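Local coordinates for oligopeptide ABC transporter, periplasmic oligopeptide-binding protein, putative (Thermotoga maritima MSB8, PDB 5IPW) that probably binds oligopeptides in the periplasm as the substrate-capturing component of an ABC-type peptide transporter, at residues A[526-534]-A[553-561]; A[388-396]-A[494-502]. All blocks are in the same frame, centred on the assembly; numbering follows the deposited sequence.

Both loops of contact 2, 388-396 and 494-502, precede helices 523-534 and 550-564 of contact 1 in sequence, so the contacts follow one another in series. The centres of the two contacts lie about 22 Å apart, and although their nearest atoms are about 4 Å apart they do not touch. Helix 568-584 joins them. Leu555 and Leu558 of segment 553-561 pack on it, and so do Leu390, Tyr396 and Pro500 of contact 2. Contact 2 is buried, about 9 Å from the centre of the chain, whereas contact 1 lies farther out, about 25 Å away. The helices of contact 1 thus form an outer layer, connected through helix 568-584 to the loops near the middle of the protein.

Contact 1. Residues A[526-534]-A[553-561]; sequences ISYYIDKNI and YRLVDLYYQ
Tyr553 meets Tyr529 in an offset stack, the ring centroids 4.3 Å apart and the planes inclined by 15°. CD2 of Tyr529 lies over one face of the Tyr553 ring, displaced toward its rim, while the amide nitrogen of Asn533 sits over the opposite face of Tyr529. With CG anti to the backbone N (chi1 -180°), Tyr529 extends toward the other helix and enters, as a knob, the hole formed by Tyr553, Arg554, Val556 and Asp557. The hydroxyl of Tyr553 points to another partner, Glu547.

Arg554 bends its chain back at chi2 and chi3, and its NH1 forms a salt bridge with Asp557 OD2 at 2.6 Å. Its NH2 is paired with Glu550. Val556, beta-branched and compact, suits the middle of the interface: its CG1 touches Ile530 CG1 at 3.6 Å, and its CG2 faces CG2 of Ile526. Asp557 then receives the hydroxyl of Tyr529, OH to OD2 2.8 Å, on the syn side and somewhat out of the carboxylate plane. Last comes Tyr560, whose ring crosses Ile534 at about a right angle, with CD2 4.0 Å from Ile534 CG2; Ile530 reaches the same ring near its hydroxyl end.

The helix axes approach to 10.7 Å and cross at -51°, and the tyrosine and isoleucine side chains span the gap. Chemically, OD2 of Asp557 takes both a phenol hydrogen bond and a guanidinium charge, which would favour the ionised carboxylate and hold the Tyr529 ring in its stack.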
ATOM      1  N   ILE A 526     -15.338  22.168   6.607  1.00 67.19           N
ATOM      2  CA  ILE A 526     -14.263  21.320   7.126  1.00 63.77           C
ATOM      3  C   ILE A 526     -12.944  22.089   7.189  1.00 64.56           C
ATOM      4  O   ILE A 526     -12.180  21.955   8.141  1.00 64.08           O
ATOM      5  CB  ILE A 526     -14.086  20.049   6.265  1.00 62.40           C
ATOM      6  CG1 ILE A 526     -15.293  19.126   6.443  1.00 60.86           C
ATOM      7  CG2 ILE A 526     -12.809  19.300   6.639  1.00 61.69           C
ATOM      8  CD1 ILE A 526     -15.457  18.117   5.333  1.00 61.24           C
ATOM      9  N   SER A 527     -12.682  22.889   6.164  1.00 66.43           N
ATOM     10  CA  SER A 527     -11.478  23.704   6.112  1.00 68.61           C
ATOM     11  C   SER A 527     -11.563  24.857   7.121  1.00 77.67           C
ATOM     12  O   SER A 527     -10.568  25.209   7.764  1.00 75.67           O
ATOM     13  CB  SER A 527     -11.289  24.233   4.695  1.00 67.31           C
ATOM     14  OG  SER A 527      -9.993  24.750   4.510  1.00 67.22           O
ATOM     15  N   TYR A 528     -12.759  25.432   7.253  1.00 86.75           N
ATOM     16  CA  TYR A 528     -13.035  26.469   8.254  1.00 92.16           C
ATOM     17  C   TYR A 528     -12.841  25.933   9.684  1.00 91.53           C
ATOM     18  O   TYR A 528     -12.288  26.625  10.544  1.00 93.87           O
ATOM     19  CB  TYR A 528     -14.452  27.041   8.044  1.00 95.63           C
ATOM     20  CG  TYR A 528     -14.925  28.026   9.099  1.00101.12           C
ATOM     21  CD1 TYR A 528     -14.121  29.091   9.505  1.00102.72           C
ATOM     22  CD2 TYR A 528     -16.189  27.904   9.674  1.00106.34           C
ATOM     23  CE1 TYR A 528     -14.551  29.993  10.466  1.00104.96           C
ATOM     24  CE2 TYR A 528     -16.630  28.803  10.635  1.00109.95           C
ATOM     25  CZ  TYR A 528     -15.805  29.846  11.028  1.00109.24           C
ATOM     26  OH  TYR A 528     -16.223  30.745  11.982  1.00109.58           O
ATOM     27  N   TYR A 529     -13.258  24.689   9.911  1.00 87.42           N
ATOM     28  CA  TYR A 529     -13.166  24.054  11.226  1.00 83.68           C
ATOM     29  C   TYR A 529     -11.722  23.795  11.634  1.00 83.17           C
ATOM     30  O   TYR A 529     -11.291  24.188  12.715  1.00 84.35           O
ATOM     31  CB  TYR A 529     -13.932  22.738  11.202  1.00 83.99           C
ATOM     32  CG  TYR A 529     -13.926  21.971  12.502  1.00 87.83           C
ATOM     33  CD1 TYR A 529     -12.868  21.134  12.837  1.00 88.46           C
ATOM     34  CD2 TYR A 529     -14.997  22.062  13.386  1.00 90.35           C
ATOM     35  CE1 TYR A 529     -12.869  20.418  14.023  1.00 92.03           C
ATOM     36  CE2 TYR A 529     -15.011  21.350  14.571  1.00 91.09           C
ATOM     37  CZ  TYR A 529     -13.946  20.527  14.887  1.00 92.82           C
ATOM     38  OH  TYR A 529     -13.957  19.818  16.069  1.00 90.32           O
ATOM     39  N   ILE A 530     -10.985  23.117  10.766  1.00 84.35           N
ATOM     40  CA  ILE A 530      -9.587  22.791  11.031  1.00 84.25           C
ATOM     41  C   ILE A 530      -8.819  24.075  11.304  1.00 85.91           C
ATOM     42  O   ILE A 530      -8.080  24.165  12.283  1.00 87.92           O
ATOM     43  CB  ILE A 530      -8.943  22.032   9.849  1.00 81.66           C
ATOM     44  CG1 ILE A 530      -9.561  20.638   9.710  1.00 80.79           C
ATOM     45  CG2 ILE A 530      -7.436  21.894  10.040  1.00 82.10           C
ATOM     46  CD1 ILE A 530      -9.338  19.999   8.357  1.00 80.99           C
ATOM     47  N   ASP A 531      -9.008  25.066  10.436  1.00 89.88           N
ATOM     48  CA  ASP A 531      -8.335  26.356  10.586  1.00 93.46           C
ATOM     49  C   ASP A 531      -8.635  27.023  11.928  1.00 96.27           C
ATOM     50  O   ASP A 531      -7.733  27.563  12.570  1.00 90.12           O
ATOM     51  CB  ASP A 531      -8.690  27.315   9.437  1.00 92.38           C
ATOM     52  CG  ASP A 531      -7.557  27.487   8.434  1.00 91.91           C
ATOM     53  OD1 ASP A 531      -6.589  26.693   8.448  1.00 88.60           O
ATOM     54  OD2 ASP A 531      -7.633  28.437   7.627  1.00 93.20           O
ATOM     55  N   LYS A 532      -9.898  26.985  12.346  1.00101.69           N
ATOM     56  CA  LYS A 532     -10.304  27.611  13.603  1.00103.14           C
ATOM     57  C   LYS A 532      -9.749  26.857  14.810  1.00102.18           C
ATOM     58  O   LYS A 532      -8.937  27.393  15.560  1.00103.44           O
ATOM     59  CB  LYS A 532     -11.833  27.713  13.696  1.00104.67           C
ATOM     60  CG  LYS A 532     -12.332  28.435  14.941  1.00106.51           C
ATOM     61  CD  LYS A 532     -13.843  28.599  14.937  1.00106.11           C
ATOM     62  CE  LYS A 532     -14.347  29.096  16.282  1.00104.70           C
ATOM     63  NZ  LYS A 532     -15.830  29.210  16.307  1.00104.12           N
ATOM     64  N   ASN A 533     -10.169  25.608  14.974  1.00 99.44           N
ATOM     65  CA  ASN A 533      -9.885  24.853  16.192  1.00 97.92           C
ATOM     66  C   ASN A 533      -8.474  24.288  16.263  1.00 99.14           C
ATOM     67  O   ASN A 533      -7.754  24.530  17.228  1.00106.12           O
ATOM     68  CB  ASN A 533     -10.893  23.719  16.354  1.00 96.55           C
ATOM     69  CG  ASN A 533     -12.324  24.215  16.349  1.00 97.58           C
ATOM     70  OD1 ASN A 533     -12.579  25.404  16.164  1.00 97.80           O
ATOM     71  ND2 ASN A 533     -13.265  23.304  16.549  1.00 98.21           N
ATOM     72  N   ILE A 534      -8.076  23.542  15.239  1.00 98.48           N
ATOM     73  CA  ILE A 534      -6.835  22.774  15.297  1.00 97.70           C
ATOM     74  C   ILE A 534      -5.587  23.652  15.211  1.00101.43           C
ATOM     75  O   ILE A 534      -4.628  23.422  15.946  1.00105.09           O
ATOM     76  CB  ILE A 534      -6.794  21.669  14.213  1.00 96.43           C
ATOM     77  CG1 ILE A 534      -7.603  20.445  14.662  1.00 95.10           C
ATOM     78  CG2 ILE A 534      -5.365  21.220  13.926  1.00 96.67           C
ATOM     79  CD1 ILE A 534      -9.083  20.693  14.865  1.00 95.63           C
ATOM     80  N   TYR A 553     -17.294  16.574  12.084  1.00 74.64           N
ATOM     81  CA  TYR A 553     -16.276  17.373  12.773  1.00 76.06           C
ATOM     82  C   TYR A 553     -15.469  16.526  13.751  1.00 76.43           C
ATOM     83  O   TYR A 553     -14.331  16.866  14.085  1.00 74.39           O
ATOM     84  CB  TYR A 553     -16.908  18.538  13.540  1.00 80.71           C
ATOM     85  CG  TYR A 553     -17.389  19.717  12.709  1.00 86.09           C
ATOM     86  CD1 TYR A 553     -16.757  20.084  11.519  1.00 86.57           C
ATOM     87  CD2 TYR A 553     -18.454  20.502  13.148  1.00 87.72           C
ATOM     88  CE1 TYR A 553     -17.194  21.173  10.783  1.00 86.97           C
ATOM     89  CE2 TYR A 553     -18.894  21.592  12.418  1.00 88.21           C
ATOM     90  CZ  TYR A 553     -18.261  21.925  11.237  1.00 87.25           C
ATOM     91  OH  TYR A 553     -18.693  23.007  10.508  1.00 86.99           O
ATOM     92  N   ARG A 554     -16.075  15.438  14.221  1.00 77.82           N
ATOM     93  CA  ARG A 554     -15.430  14.518  15.152  1.00 79.48           C
ATOM     94  C   ARG A 554     -14.353  13.689  14.453  1.00 77.65           C
ATOM     95  O   ARG A 554     -13.238  13.551  14.964  1.00 78.95           O
ATOM     96  CB  ARG A 554     -16.482  13.607  15.813  1.00 80.87           C
ATOM     97  CG  ARG A 554     -16.325  13.435  17.320  1.00 83.42           C
ATOM     98  CD  ARG A 554     -16.094  14.756  18.048  1.00 84.43           C
ATOM     99  NE  ARG A 554     -16.888  15.857  17.492  1.00 84.93           N
ATOM    100  CZ  ARG A 554     -16.592  17.152  17.613  1.00 85.24           C
ATOM    101  NH1 ARG A 554     -15.510  17.553  18.275  1.00 85.99           N
ATOM    102  NH2 ARG A 554     -17.387  18.062  17.060  1.00 84.29           N
ATOM    103  N   LEU A 555     -14.690  13.145  13.283  1.00 72.53           N
ATOM    104  CA  LEU A 555     -13.724  12.405  12.460  1.00 67.77           C
ATOM    105  C   LEU A 555     -12.460  13.211  12.169  1.00 67.23           C
ATOM    106  O   LEU A 555     -11.376  12.644  12.064  1.00 69.31           O
ATOM    107  CB  LEU A 555     -14.352  11.958  11.138  1.00 62.75           C
ATOM    108  CG  LEU A 555     -15.216  10.704  11.188  1.00 62.15           C
ATOM    109  CD1 LEU A 555     -15.955  10.527   9.873  1.00 61.54           C
ATOM    110  CD2 LEU A 555     -14.386   9.467  11.493  1.00 61.01           C
ATOM    111  N   VAL A 556     -12.599  14.527  12.038  1.00 64.83           N
ATOM    112  CA  VAL A 556     -11.438  15.393  11.852  1.00 65.03           C
ATOM    113  C   VAL A 556     -10.574  15.332  13.102  1.00 67.48           C
ATOM    114  O   VAL A 556      -9.373  15.092  13.013  1.00 70.98           O
ATOM    115  CB  VAL A 556     -11.838  16.857  11.574  1.00 63.87           C
ATOM    116  CG1 VAL A 556     -10.610  17.751  11.497  1.00 61.92           C
ATOM    117  CG2 VAL A 556     -12.640  16.960  10.283  1.00 66.79           C
ATOM    118  N   ASP A 557     -11.197  15.541  14.261  1.00 71.51           N
ATOM    119  CA  ASP A 557     -10.497  15.522  15.549  1.00 73.26           C
ATOM    120  C   ASP A 557      -9.712  14.232  15.745  1.00 73.28           C
ATOM    121  O   ASP A 557      -8.556  14.256  16.184  1.00 66.90           O
ATOM    122  CB  ASP A 557     -11.490  15.692  16.703  1.00 76.09           C
ATOM    123  CG  ASP A 557     -12.050  17.098  16.791  1.00 76.80           C
ATOM    124  OD1 ASP A 557     -11.254  18.061  16.740  1.00 75.43           O
ATOM    125  OD2 ASP A 557     -13.285  17.234  16.919  1.00 76.97           O
ATOM    126  N   LEU A 558     -10.354  13.115  15.408  1.00 73.20           N
ATOM    127  CA  LEU A 558      -9.716  11.807  15.459  1.00 74.50           C
ATOM    128  C   LEU A 558      -8.451  11.770  14.611  1.00 74.90           C
ATOM    129  O   LEU A 558      -7.399  11.336  15.084  1.00 76.33           O
ATOM    130  CB  LEU A 558     -10.682  10.709  14.997  1.00 75.81           C
ATOM    131  CG  LEU A 558     -11.887  10.400  15.895  1.00 77.23           C
ATOM    132  CD1 LEU A 558     -12.669   9.223  15.333  1.00 78.63           C
ATOM    133  CD2 LEU A 558     -11.465  10.107  17.328  1.00 76.64           C
ATOM    134  N   TYR A 559      -8.546  12.232  13.364  1.00 71.66           N
ATOM    135  CA  TYR A 559      -7.389  12.199  12.475  1.00 69.36           C
ATOM    136  C   TYR A 559      -6.214  12.979  13.041  1.00 69.61           C
ATOM    137  O   TYR A 559      -5.083  12.498  13.025  1.00 73.49           O
ATOM    138  CB  TYR A 559      -7.699  12.742  11.081  1.00 67.91           C
ATOM    139  CG  TYR A 559      -6.454  12.744  10.230  1.00 63.70           C
ATOM    140  CD1 TYR A 559      -5.970  11.562   9.677  1.00 61.77           C
ATOM    141  CD2 TYR A 559      -5.721  13.909  10.040  1.00 61.63           C
ATOM    142  CE1 TYR A 559      -4.809  11.548   8.930  1.00 59.55           C
ATOM    143  CE2 TYR A 559      -4.560  13.904   9.295  1.00 60.52           C
ATOM    144  CZ  TYR A 559      -4.108  12.721   8.744  1.00 60.16           C
ATOM    145  OH  TYR A 559      -2.953  12.715   8.002  1.00 60.10           O
ATOM    146  N   TYR A 560      -6.478  14.186  13.528  1.00 70.36           N
ATOM    147  CA  TYR A 560      -5.397  15.046  14.008  1.00 73.05           C
ATOM    148  C   TYR A 560      -4.802  14.575  15.333  1.00 71.78           C
ATOM    149  O   TYR A 560      -3.671  14.929  15.677  1.00 67.19           O
ATOM    150  CB  TYR A 560      -5.840  16.510  14.043  1.00 74.88           C
ATOM    151  CG  TYR A 560      -5.726  17.123  12.671  1.00 76.17           C
ATOM    152  CD1 TYR A 560      -6.774  17.044  11.758  1.00 77.45           C
ATOM    153  CD2 TYR A 560      -4.543  17.720  12.262  1.00 77.67           C
ATOM    154  CE1 TYR A 560      -6.654  17.579  10.485  1.00 77.49           C
ATOM    155  CE2 TYR A 560      -4.413  18.257  10.995  1.00 79.39           C
ATOM    156  CZ  TYR A 560      -5.468  18.185  10.112  1.00 78.84           C
ATOM    157  OH  TYR A 560      -5.324  18.721   8.857  1.00 83.76           O
ATOM    158  N   GLN A 561      -5.559  13.755  16.054  1.00 75.17           N
ATOM    159  CA  GLN A 561      -5.014  13.010  17.180  1.00 79.30           C
ATOM    160  C   GLN A 561      -4.085  11.930  16.661  1.00 74.67           C
ATOM    161  O   GLN A 561      -2.940  11.826  17.101  1.00 77.95           O
ATOM    162  CB  GLN A 561      -6.123  12.376  18.020  1.00 85.52           C
ATOM    163  CG  GLN A 561      -6.762  13.327  19.014  1.00 91.36           C
ATOM    164  CD  GLN A 561      -7.728  12.618  19.941  1.00 97.20           C
ATOM    165  OE1 GLN A 561      -8.881  12.367  19.580  1.00 99.36           O
ATOM    166  NE2 GLN A 561      -7.262  12.286  21.146  1.00 99.56           N
TER

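Contact 2. Residues A[388-396]-A[494-502]; sequences ASLVSGSPY and MDRAAQPLS
Two buried loops, one following strand 489-494 of the mixed sheet and one preceding helix 399-403, are joined where Val391 N donates to Ala497 O at 3.0 Å. The same carbonyl receives a CA-H...O contact from Leu390, CA to O 3.3 Å. Ala497 and Ala498 suit this place because their small side chains allow the backbones so close. At the strand end, Met494 stretches its extended chain to set SD 3.3 Å from Ala388 O.

Farther along, Leu390 CD2 presses on the Pro500 ring at CG, 3.5 Å away, crossing it at about a right angle. Ser394 OG turns back to donate to Val391 O, and a water donates to Ser394 OG and to Ala498 O; Gly393, with its positive phi, lets the chain turn there.

The Tyr396 ring, covered on one face by Pro395, has Gln499 OE1 at its edge, 3.4 Å from CE2. Gln499 leaves its backbone with CG anti to N and then bends at chi2 (48°), which brings OE1 to where Leu501 N donates to it, in the plane of the side-chain carbonyl and on a lone pair of OE1, while NE2 reaches Gly91 O. A leucine in its place would probably leave Leu501 N and the Gly91 carbonyl without these partners.

Strand 340-343, antiparallel to its neighbours 489-494 and 589-591, gives this sheet the strand arrangement characteristic of the type 2 periplasmic-binding-protein fold.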
ATOM      1  N   ALA A 388     -18.807  -1.198   3.716  1.00 75.00           N
ATOM      2  CA  ALA A 388     -17.997  -0.921   2.524  1.00 72.87           C
ATOM      3  C   ALA A 388     -16.841  -0.169   3.106  1.00 73.81           C
ATOM      4  O   ALA A 388     -16.841   1.061   3.136  1.00 75.78           O
ATOM      5  CB  ALA A 388     -18.719  -0.055   1.528  1.00 73.04           C
ATOM      6  N   SER A 389     -15.871  -0.932   3.592  1.00 74.34           N
ATOM      7  CA  SER A 389     -14.993  -0.478   4.650  1.00 71.71           C
ATOM      8  C   SER A 389     -13.675  -1.238   4.627  1.00 68.42           C
ATOM      9  O   SER A 389     -13.400  -1.975   3.682  1.00 62.62           O
ATOM     10  CB  SER A 389     -15.703  -0.669   5.994  1.00 73.15           C
ATOM     11  OG  SER A 389     -16.116  -2.009   6.206  1.00 72.76           O
ATOM     12  N   LEU A 390     -12.871  -1.054   5.673  1.00 66.51           N
ATOM     13  CA  LEU A 390     -11.543  -1.649   5.740  1.00 66.92           C
ATOM     14  C   LEU A 390     -11.637  -3.161   5.586  1.00 67.44           C
ATOM     15  O   LEU A 390     -12.431  -3.812   6.266  1.00 68.86           O
ATOM     16  CB  LEU A 390     -10.832  -1.250   7.038  1.00 66.79           C
ATOM     17  CG  LEU A 390     -10.724   0.271   7.282  1.00 66.65           C
ATOM     18  CD1 LEU A 390      -9.995   0.605   8.576  1.00 66.17           C
ATOM     19  CD2 LEU A 390     -10.054   0.973   6.111  1.00 67.17           C
ATOM     20  N   VAL A 391     -10.847  -3.686   4.651  1.00 67.82           N
ATOM     21  CA  VAL A 391     -10.893  -5.099   4.268  1.00 71.05           C
ATOM     22  C   VAL A 391     -10.348  -6.008   5.362  1.00 74.94           C
ATOM     23  O   VAL A 391      -9.574  -5.566   6.212  1.00 79.14           O
ATOM     24  CB  VAL A 391     -10.095  -5.378   2.970  1.00 70.44           C
ATOM     25  CG1 VAL A 391     -10.654  -4.574   1.807  1.00 70.14           C
ATOM     26  CG2 VAL A 391      -8.605  -5.106   3.157  1.00 71.22           C
ATOM     27  N   SER A 392     -10.749  -7.279   5.328  1.00 76.43           N
ATOM     28  CA  SER A 392     -10.225  -8.284   6.258  1.00 77.04           C
ATOM     29  C   SER A 392      -8.718  -8.471   6.072  1.00 77.75           C
ATOM     30  O   SER A 392      -8.211  -8.484   4.944  1.00 73.54           O
ATOM     31  CB  SER A 392     -10.970  -9.615   6.104  1.00 74.11           C
ATOM     32  OG  SER A 392     -11.119  -9.970   4.745  1.00 71.80           O
ATOM     33  N   GLY A 393      -8.015  -8.589   7.195  1.00 78.27           N
ATOM     34  CA  GLY A 393      -6.563  -8.744   7.201  1.00 78.53           C
ATOM     35  C   GLY A 393      -5.830  -7.416   7.209  1.00 77.75           C
ATOM     36  O   GLY A 393      -4.789  -7.273   6.564  1.00 79.35           O
ATOM     37  N   SER A 394      -6.365  -6.450   7.952  1.00 72.05           N
ATOM     38  CA  SER A 394      -5.785  -5.117   8.012  1.00 69.24           C
ATOM     39  C   SER A 394      -5.851  -4.601   9.438  1.00 67.75           C
ATOM     40  O   SER A 394      -6.818  -4.869  10.142  1.00 69.66           O
ATOM     41  CB  SER A 394      -6.522  -4.172   7.064  1.00 70.12           C
ATOM     42  OG  SER A 394      -7.788  -3.797   7.574  1.00 68.58           O
ATOM     43  N   PRO A 395      -4.835  -3.834   9.861  1.00 66.63           N
ATOM     44  CA  PRO A 395      -4.651  -3.529  11.279  1.00 67.92           C
ATOM     45  C   PRO A 395      -5.908  -3.077  11.996  1.00 71.17           C
ATOM     46  O   PRO A 395      -6.215  -3.586  13.072  1.00 76.71           O
ATOM     47  CB  PRO A 395      -3.621  -2.392  11.272  1.00 66.86           C
ATOM     48  CG  PRO A 395      -3.546  -1.910   9.860  1.00 66.35           C
ATOM     49  CD  PRO A 395      -3.880  -3.095   9.019  1.00 65.97           C
ATOM     50  N   TYR A 396      -6.635  -2.146  11.387  1.00 74.39           N
ATOM     51  CA  TYR A 396      -7.770  -1.498  12.039  1.00 76.55           C
ATOM     52  C   TYR A 396      -9.115  -2.061  11.579  1.00 78.87           C
ATOM     53  O   TYR A 396     -10.158  -1.456  11.846  1.00 81.22           O
ATOM     54  CB  TYR A 396      -7.709   0.006  11.778  1.00 75.95           C
ATOM     55  CG  TYR A 396      -6.298   0.538  11.805  1.00 76.83           C
ATOM     56  CD1 TYR A 396      -5.549   0.504  12.975  1.00 79.59           C
ATOM     57  CD2 TYR A 396      -5.700   1.049  10.654  1.00 77.23           C
ATOM     58  CE1 TYR A 396      -4.248   0.978  13.006  1.00 79.20           C
ATOM     59  CE2 TYR A 396      -4.401   1.526  10.675  1.00 77.12           C
ATOM     60  CZ  TYR A 396      -3.680   1.489  11.851  1.00 77.62           C
ATOM     61  OH  TYR A 396      -2.392   1.962  11.878  1.00 73.92           O
ATOM     62  N   MET A 494     -13.311   1.887  -3.678  1.00 56.39           N
ATOM     63  CA  MET A 494     -12.746   2.246  -2.393  1.00 56.49           C
ATOM     64  C   MET A 494     -11.490   1.431  -2.141  1.00 57.21           C
ATOM     65  O   MET A 494     -11.468   0.556  -1.284  1.00 61.27           O
ATOM     66  CB  MET A 494     -13.774   2.021  -1.294  1.00 55.86           C
ATOM     67  CG  MET A 494     -13.368   2.579   0.057  1.00 54.08           C
ATOM     68  SD  MET A 494     -14.095   1.604   1.378  1.00 53.11           S
ATOM     69  CE  MET A 494     -13.453   2.478   2.804  1.00 51.27           C
ATOM     70  N   ASP A 495     -10.443   1.728  -2.901  1.00 59.41           N
ATOM     71  CA  ASP A 495      -9.142   1.078  -2.713  1.00 61.90           C
ATOM     72  C   ASP A 495      -8.418   1.657  -1.503  1.00 60.14           C
ATOM     73  O   ASP A 495      -8.951   2.518  -0.811  1.00 59.51           O
ATOM     74  CB  ASP A 495      -8.285   1.170  -3.986  1.00 65.23           C
ATOM     75  CG  ASP A 495      -8.168   2.588  -4.524  1.00 69.84           C
ATOM     76  OD1 ASP A 495      -8.606   3.540  -3.840  1.00 72.17           O
ATOM     77  OD2 ASP A 495      -7.652   2.747  -5.651  1.00 73.82           O
ATOM     78  N   ARG A 496      -7.219   1.152  -1.233  1.00 63.23           N
ATOM     79  CA  ARG A 496      -6.417   1.595  -0.097  1.00 64.84           C
ATOM     80  C   ARG A 496      -7.201   1.498   1.201  1.00 61.92           C
ATOM     81  O   ARG A 496      -7.252   2.446   1.983  1.00 62.11           O
ATOM     82  CB  ARG A 496      -5.903   3.021  -0.316  1.00 69.31           C
ATOM     83  CG  ARG A 496      -5.159   3.192  -1.629  1.00 75.77           C
ATOM     84  CD  ARG A 496      -4.526   4.565  -1.750  1.00 81.33           C
ATOM     85  NE  ARG A 496      -4.423   4.989  -3.149  1.00 87.79           N
ATOM     86  CZ  ARG A 496      -5.376   5.628  -3.833  1.00 91.14           C
ATOM     87  NH1 ARG A 496      -6.543   5.941  -3.269  1.00 90.50           N
ATOM     88  NH2 ARG A 496      -5.158   5.961  -5.102  1.00 94.62           N
ATOM     89  N   ALA A 497      -7.799   0.333   1.421  1.00 61.21           N
ATOM     90  CA  ALA A 497      -8.599   0.072   2.612  1.00 62.54           C
ATOM     91  C   ALA A 497      -7.949  -0.974   3.527  1.00 63.62           C
ATOM     92  O   ALA A 497      -8.644  -1.733   4.200  1.00 65.30           O
ATOM     93  CB  ALA A 497      -9.994  -0.371   2.200  1.00 64.08           C
ATOM     94  N   ALA A 498      -6.616  -1.017   3.535  1.00 63.69           N
ATOM     95  CA  ALA A 498      -5.862  -1.820   4.494  1.00 61.57           C
ATOM     96  C   ALA A 498      -5.133  -0.883   5.444  1.00 63.89           C
ATOM     97  O   ALA A 498      -5.367  -0.904   6.653  1.00 66.07           O
ATOM     98  CB  ALA A 498      -4.874  -2.724   3.779  1.00 61.60           C
ATOM     99  N   GLN A 499      -4.253  -0.056   4.885  1.00 64.53           N
ATOM    100  CA  GLN A 499      -3.554   0.960   5.649  1.00 62.07           C
ATOM    101  C   GLN A 499      -4.009   2.327   5.148  1.00 60.73           C
ATOM    102  O   GLN A 499      -3.387   2.911   4.256  1.00 58.82           O
ATOM    103  CB  GLN A 499      -2.041   0.792   5.514  1.00 63.35           C
ATOM    104  CG  GLN A 499      -1.238   1.798   6.323  1.00 63.04           C
ATOM    105  CD  GLN A 499      -1.725   1.903   7.749  1.00 62.69           C
ATOM    106  OE1 GLN A 499      -2.580   2.727   8.061  1.00 63.66           O
ATOM    107  NE2 GLN A 499      -1.212   1.044   8.616  1.00 65.98           N
ATOM    108  N   PRO A 500      -5.112   2.839   5.717  1.00 62.47           N
ATOM    109  CA  PRO A 500      -5.691   4.101   5.267  1.00 62.03           C
ATOM    110  C   PRO A 500      -4.811   5.307   5.532  1.00 59.53           C
ATOM    111  O   PRO A 500      -4.842   6.243   4.757  1.00 60.38           O
ATOM    112  CB  PRO A 500      -6.970   4.232   6.106  1.00 62.11           C
ATOM    113  CG  PRO A 500      -7.173   2.911   6.751  1.00 62.58           C
ATOM    114  CD  PRO A 500      -5.814   2.328   6.904  1.00 63.19           C
ATOM    115  N   LEU A 501      -4.026   5.272   6.606  1.00 59.74           N
ATOM    116  CA  LEU A 501      -3.317   6.460   7.096  1.00 61.30           C
ATOM    117  C   LEU A 501      -2.239   7.043   6.173  1.00 61.33           C
ATOM    118  O   LEU A 501      -1.807   8.176   6.372  1.00 59.56           O
ATOM    119  CB  LEU A 501      -2.737   6.180   8.480  1.00 62.04           C
ATOM    120  CG  LEU A 501      -3.814   6.038   9.561  1.00 63.95           C
ATOM    121  CD1 LEU A 501      -3.294   5.268  10.767  1.00 64.69           C
ATOM    122  CD2 LEU A 501      -4.336   7.405   9.987  1.00 64.61           C
ATOM    123  N   SER A 502      -1.812   6.280   5.172  1.00 63.36           N
ATOM    124  CA  SER A 502      -0.955   6.808   4.108  1.00 65.30           C
ATOM    125  C   SER A 502      -1.765   7.538   3.027  1.00 62.32           C
ATOM    126  O   SER A 502      -1.198   8.273   2.217  1.00 60.06           O
ATOM    127  CB  SER A 502      -0.164   5.669   3.463  1.00 68.97           C
ATOM    128  OG  SER A 502      -1.033   4.737   2.836  1.00 71.38           O
TER
HETATM  129  O   HOH W   1      -7.193  -1.584   8.967  1.00 58.94           O